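Local coordinates for devB protein (Vibrio cholerae O1 biovar eltor str. N16961, PDB 1Y89) that is probably a 6-phosphogluconolactonase, hydrolysing 6-phosphogluconolactone to 6-phosphogluconate in the pentose phosphate pathway, at residues 24-35 with 56-67. Numbering follows the deposited sequence.
With PE5 (3,6,9,12,15,18,21,24-octaoxahexacosan-1-ol), chain F.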
loop_
_atom_site.group_PDB
_atom_site.type_symbol
_atom_site.label_atom_id
_atom_site.label_comp_id
_atom_site.label_asym_id
_atom_site.label_seq_id
_atom_site.Cartn_x
_atom_site.Cartn_y
_atom_site.Cartn_z
ATOM N N TYR A 24 -14.622 4.257 2.453
ATOM C CA TYR A 24 -15.531 3.115 2.587
ATOM C C TYR A 24 -16.971 3.585 2.791
ATOM O O TYR A 24 -17.881 3.043 2.168
ATOM C CB TYR A 24 -15.137 2.235 3.779
ATOM C CG TYR A 24 -14.049 1.215 3.489
ATOM C CD1 TYR A 24 -14.231 0.226 2.492
ATOM C CD2 TYR A 24 -12.864 1.185 4.258
ATOM C CE1 TYR A 24 -13.235 -0.751 2.254
ATOM C CE2 TYR A 24 -11.867 0.216 4.017
ATOM C CZ TYR A 24 -12.060 -0.739 3.017
ATOM O OH TYR A 24 -11.089 -1.702 2.789
ATOM N N SER A 25 -17.168 4.601 3.646
ATOM C CA SER A 25 -18.536 5.067 3.985
ATOM C C SER A 25 -19.282 5.728 2.819
ATOM O O SER A 25 -20.490 5.891 2.862
ATOM C CB SER A 25 -18.497 6.049 5.165
ATOM O OG SER A 25 -18.092 7.359 4.765
ATOM N N GLN A 26 -18.551 6.115 1.787
ATOM C CA GLN A 26 -19.109 6.889 0.673
ATOM C C GLN A 26 -19.571 5.993 -0.500
ATOM O O GLN A 26 -19.915 6.483 -1.560
ATOM C CB GLN A 26 -18.074 7.935 0.209
ATOM C CG GLN A 26 -17.824 9.046 1.225
ATOM C CD GLN A 26 -16.611 9.897 0.882
ATOM O OE1 GLN A 26 -15.639 9.414 0.269
ATOM N NE2 GLN A 26 -16.641 11.158 1.304
ATOM N N GLN A 27 -19.627 4.683 -0.290
ATOM C CA GLN A 27 -20.072 3.752 -1.360
ATOM C C GLN A 27 -21.565 3.417 -1.339
ATOM O O GLN A 27 -22.036 2.571 -2.111
ATOM C CB GLN A 27 -19.280 2.458 -1.293
ATOM C CG GLN A 27 -17.772 2.602 -1.254
ATOM C CD GLN A 27 -17.115 1.194 -1.115
ATOM O OE1 GLN A 27 -16.902 0.680 0.005
ATOM N NE2 GLN A 27 -16.886 0.531 -2.261
ATOM N N GLY A 28 -22.333 4.081 -0.473
ATOM C CA GLY A 28 -23.811 3.933 -0.502
ATOM C C GLY A 28 -24.294 2.512 -0.226
ATOM O O GLY A 28 -25.376 2.116 -0.632
ATOM N N GLN A 29 -23.492 1.755 0.498
ATOM C CA GLN A 29 -23.800 0.343 0.773
ATOM C C GLN A 29 -23.066 -0.128 2.026
ATOM O O GLN A 29 -22.110 0.521 2.444
ATOM C CB GLN A 29 -23.377 -0.497 -0.404
ATOM C CG GLN A 29 -21.891 -0.388 -0.622
ATOM C CD GLN A 29 -21.503 -1.063 -1.908
ATOM O OE1 GLN A 29 -21.369 -2.299 -1.953
ATOM N NE2 GLN A 29 -21.373 -0.268 -2.976
ATOM N N PRO A 30 -23.541 -1.223 2.652
ATOM C CA PRO A 30 -22.929 -1.701 3.886
ATOM C C PRO A 30 -21.491 -2.130 3.726
ATOM O O PRO A 30 -21.133 -2.815 2.750
ATOM C CB PRO A 30 -23.802 -2.902 4.294
ATOM C CG PRO A 30 -25.101 -2.688 3.617
ATOM C CD PRO A 30 -24.740 -2.021 2.291
ATOM N N VAL A 31 -20.677 -1.704 4.688
ATOM C CA VAL A 31 -19.272 -2.078 4.792
ATOM C C VAL A 31 -19.115 -2.624 6.216
ATOM O O VAL A 31 -19.439 -1.935 7.199
ATOM C CB VAL A 31 -18.316 -0.871 4.564
ATOM C CG1 VAL A 31 -16.816 -1.295 4.734
ATOM C CG2 VAL A 31 -18.584 -0.217 3.185
ATOM N N HIS A 32 -18.656 -3.872 6.302
ATOM C CA HIS A 32 -18.468 -4.544 7.589
ATOM C C HIS A 32 -17.012 -4.476 8.011
ATOM O O HIS A 32 -16.107 -5.009 7.300
ATOM C CB HIS A 32 -18.985 -5.973 7.485
ATOM C CG HIS A 32 -20.466 -6.019 7.315
ATOM N ND1 HIS A 32 -21.331 -5.830 8.375
ATOM C CD2 HIS A 32 -21.240 -6.150 6.205
ATOM C CE1 HIS A 32 -22.577 -5.887 7.932
ATOM N NE2 HIS A 32 -22.550 -6.084 6.615
ATOM N N ILE A 33 -16.799 -3.824 9.159
ATOM C CA ILE A 33 -15.469 -3.544 9.676
ATOM C C ILE A 33 -15.322 -4.199 11.054
ATOM O O ILE A 33 -16.193 -4.071 11.914
ATOM C CB ILE A 33 -15.179 -2.028 9.731
ATOM C CG1 ILE A 33 -15.281 -1.452 8.285
ATOM C CG2 ILE A 33 -13.748 -1.737 10.388
ATOM C CD1 ILE A 33 -15.444 0.005 8.228
ATOM N N SER A 34 -14.224 -4.919 11.232
ATOM C CA SER A 34 -13.930 -5.553 12.515
ATOM C C SER A 34 -12.856 -4.742 13.281
ATOM O O SER A 34 -11.757 -4.479 12.748
ATOM C CB SER A 34 -13.473 -6.985 12.291
ATOM O OG SER A 34 -13.077 -7.566 13.531
ATOM N N LEU A 35 -13.158 -4.393 14.534
ATOM C CA LEU A 35 -12.286 -3.540 15.340
ATOM C C LEU A 35 -11.531 -4.322 16.393
ATOM O O LEU A 35 -12.109 -5.172 17.051
ATOM C CB LEU A 35 -13.118 -2.468 16.045
ATOM C CG LEU A 35 -13.894 -1.478 15.157
ATOM C CD1 LEU A 35 -14.714 -0.526 16.021
ATOM C CD2 LEU A 35 -12.896 -0.663 14.282
ATOM N N ASP A 56 -18.321 14.021 8.281
ATOM C CA ASP A 56 -18.230 13.638 6.873
ATOM C C ASP A 56 -18.381 12.129 6.661
ATOM O O ASP A 56 -18.818 11.690 5.593
ATOM C CB ASP A 56 -16.903 14.089 6.271
ATOM C CG ASP A 56 -16.803 15.617 6.132
ATOM O OD1 ASP A 56 -17.772 16.323 6.453
ATOM O OD2 ASP A 56 -15.740 16.081 5.714
ATOM N N ILE A 57 -17.973 11.335 7.645
ATOM C CA ILE A 57 -18.089 9.885 7.483
ATOM C C ILE A 57 -19.582 9.520 7.482
ATOM O O ILE A 57 -20.343 9.964 8.345
ATOM C CB ILE A 57 -17.313 9.102 8.567
ATOM C CG1 ILE A 57 -15.809 9.351 8.363
ATOM C CG2 ILE A 57 -17.695 7.582 8.513
ATOM C CD1 ILE A 57 -14.894 8.558 9.327
ATOM N N GLN A 58 -20.003 8.738 6.497
ATOM C CA GLN A 58 -21.414 8.347 6.441
ATOM C C GLN A 58 -21.607 7.126 7.300
ATOM O O GLN A 58 -21.620 5.995 6.797
ATOM C CB GLN A 58 -21.836 8.135 4.978
ATOM C CG GLN A 58 -21.579 9.410 4.123
ATOM C CD GLN A 58 -22.368 10.643 4.597
ATOM O OE1 GLN A 58 -23.617 10.634 4.628
ATOM N NE2 GLN A 58 -21.640 11.727 4.960
ATOM N N TRP A 59 -21.727 7.355 8.611
ATOM C CA TRP A 59 -21.794 6.264 9.617
ATOM C C TRP A 59 -22.894 5.256 9.349
ATOM O O TRP A 59 -22.774 4.096 9.742
ATOM C CB TRP A 59 -21.967 6.848 11.035
ATOM C CG TRP A 59 -20.834 7.769 11.401
ATOM C CD1 TRP A 59 -20.872 9.133 11.449
ATOM C CD2 TRP A 59 -19.484 7.390 11.679
ATOM N NE1 TRP A 59 -19.627 9.625 11.784
ATOM C CE2 TRP A 59 -18.766 8.570 11.947
ATOM C CE3 TRP A 59 -18.817 6.148 11.787
ATOM C CZ2 TRP A 59 -17.408 8.559 12.273
ATOM C CZ3 TRP A 59 -17.456 6.142 12.125
ATOM C CH2 TRP A 59 -16.782 7.335 12.359
ATOM N N LYS A 60 -23.976 5.705 8.695
ATOM C CA LYS A 60 -25.100 4.828 8.367
ATOM C C LYS A 60 -24.723 3.633 7.463
ATOM O O LYS A 60 -25.414 2.607 7.472
ATOM C CB LYS A 60 -26.269 5.627 7.740
ATOM C CG LYS A 60 -25.951 6.137 6.344
ATOM C CD LYS A 60 -27.014 7.114 5.794
ATOM C CE LYS A 60 -26.525 7.813 4.496
ATOM N NZ LYS A 60 -27.656 8.614 3.854
ATOM N N ASN A 61 -23.640 3.778 6.690
ATOM C CA ASN A 61 -23.116 2.727 5.800
ATOM C C ASN A 61 -22.058 1.797 6.424
ATOM O O ASN A 61 -21.710 0.749 5.863
ATOM C CB ASN A 61 -22.542 3.364 4.525
ATOM C CG ASN A 61 -23.596 4.028 3.703
ATOM O OD1 ASN A 61 -24.755 3.583 3.704
ATOM N ND2 ASN A 61 -23.219 5.093 2.975
ATOM N N LEU A 62 -21.559 2.164 7.602
ATOM C CA LEU A 62 -20.509 1.360 8.263
ATOM C C LEU A 62 -21.110 0.485 9.346
ATOM O O LEU A 62 -21.995 0.913 10.062
ATOM C CB LEU A 62 -19.414 2.270 8.871
ATOM C CG LEU A 62 -18.670 3.252 7.963
ATOM C CD1 LEU A 62 -17.516 3.934 8.690
ATOM C CD2 LEU A 62 -18.159 2.564 6.709
ATOM N N HIS A 63 -20.643 -0.759 9.441
ATOM C CA HIS A 63 -21.049 -1.668 10.501
ATOM C C HIS A 63 -19.820 -2.090 11.266
ATOM O O HIS A 63 -18.850 -2.558 10.664
ATOM C CB HIS A 63 -21.765 -2.903 9.902
ATOM C CG HIS A 63 -23.107 -2.567 9.333
ATOM N ND1 HIS A 63 -24.286 -2.862 9.980
ATOM C CD2 HIS A 63 -23.448 -1.853 8.228
ATOM C CE1 HIS A 63 -25.304 -2.413 9.260
ATOM N NE2 HIS A 63 -24.820 -1.788 8.196
ATOM N N PHE A 64 -19.836 -1.897 12.576
ATOM C CA PHE A 64 -18.680 -2.248 13.388
ATOM C C PHE A 64 -18.930 -3.503 14.173
ATOM O O PHE A 64 -19.983 -3.648 14.825
ATOM C CB PHE A 64 -18.287 -1.110 14.356
ATOM C CG PHE A 64 -17.705 0.074 13.661
ATOM C CD1 PHE A 64 -16.593 -0.060 12.835
ATOM C CD2 PHE A 64 -18.262 1.320 13.820
ATOM C CE1 PHE A 64 -16.038 1.063 12.174
ATOM C CE2 PHE A 64 -17.721 2.441 13.162
ATOM C CZ PHE A 64 -16.607 2.304 12.337
ATOM N N TRP A 65 -17.928 -4.383 14.102
ATOM C CA TRP A 65 -17.913 -5.634 14.845
ATOM C C TRP A 65 -16.559 -5.648 15.551
ATOM O O TRP A 65 -15.748 -4.756 15.303
ATOM C CB TRP A 65 -18.010 -6.834 13.904
ATOM C CG TRP A 65 -19.213 -6.820 13.000
ATOM C CD1 TRP A 65 -19.378 -6.055 11.859
ATOM C CD2 TRP A 65 -20.381 -7.620 13.121
ATOM N NE1 TRP A 65 -20.605 -6.325 11.284
ATOM C CE2 TRP A 65 -21.224 -7.303 12.020
ATOM C CE3 TRP A 65 -20.797 -8.597 14.037
ATOM C CZ2 TRP A 65 -22.460 -7.897 11.833
ATOM C CZ3 TRP A 65 -22.037 -9.198 13.846
ATOM C CH2 TRP A 65 -22.856 -8.840 12.745
ATOM N N TRP A 66 -16.354 -6.623 16.433
ATOM C CA TRP A 66 -15.105 -6.800 17.171
ATOM C C TRP A 66 -14.403 -8.090 16.818
ATOM O O TRP A 66 -15.062 -9.152 16.757
ATOM C CB TRP A 66 -15.347 -6.670 18.692
ATOM C CG TRP A 66 -15.341 -5.204 19.040
ATOM C CD1 TRP A 66 -14.288 -4.470 19.528
ATOM C CD2 TRP A 66 -16.406 -4.283 18.819
ATOM N NE1 TRP A 66 -14.649 -3.155 19.631
ATOM C CE2 TRP A 66 -15.940 -3.008 19.188
ATOM C CE3 TRP A 66 -17.724 -4.414 18.319
ATOM C CZ2 TRP A 66 -16.755 -1.855 19.122
ATOM C CZ3 TRP A 66 -18.530 -3.269 18.238
ATOM C CH2 TRP A 66 -18.036 -2.008 18.614
ATOM N N GLY A 67 -13.084 -8.010 16.562
ATOM C CA GLY A 67 -12.313 -9.255 16.345
ATOM C C GLY A 67 -12.242 -10.060 17.652
ATOM O O GLY A 67 -12.115 -11.285 17.663
HETATM O O1 PE5 F . -13.508 3.362 -2.760
HETATM C C1 PE5 F . -13.340 2.288 -1.823
HETATM C C2 PE5 F . -12.896 2.830 -0.471
HETATM O O2 PE5 F . -11.908 1.979 0.111
HETATM C C3 PE5 F . -10.800 2.653 0.686
HETATM C C4 PE5 F . -9.769 1.602 1.017
HETATM O O3 PE5 F . -8.831 1.478 -0.045
HETATM O O HOH W 1 -18.781 12.140 2.944
#
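His32 and Trp65 meet rim to rim on one face of a parallel strand pair, joined by a hydrogen bond from Trp65 NE1 to His32 ND1 (3.0 Å) that tilts slightly out of both ring planes. The histidine shows how one side chain can serve two neighbours. Its CB lies 4.1 Å from Trp65 NE1 and its CG 4.0 Å from the same atom; CG anti to the carbonyl carbon (chi1 -68°) places the ring beside the indole, and the turn about CB-CG presents ND1 to accept its N-H while also lying 3.3 Å from His63 CB. Beyond it, CE1 sits over a face of the His63 ring, 3.6 Å from His63 CG, the two imidazoles inclined at 39°. His63 ND1 in turn bonds to His100, which also stacks on Trp65. Strands 31-35 and 62-66 belong to the Rossmann-like sheet expected of this family, linked through helices 39-48 and 53-56 in a beta-alpha-beta crossover. The opposite face is apolar: Leu35 CD1 presses on Phe64 CD1 (3.7 Å), and Leu35 CB lies over the Trp66 indole, a CH-pi contact. Ahead of the strands, Asn61 ND2 donates almost straight (173°) to Ser25 O, while Ser25 OG accepts from Gln58 N (2.9 Å) and bonds to Leu22 O.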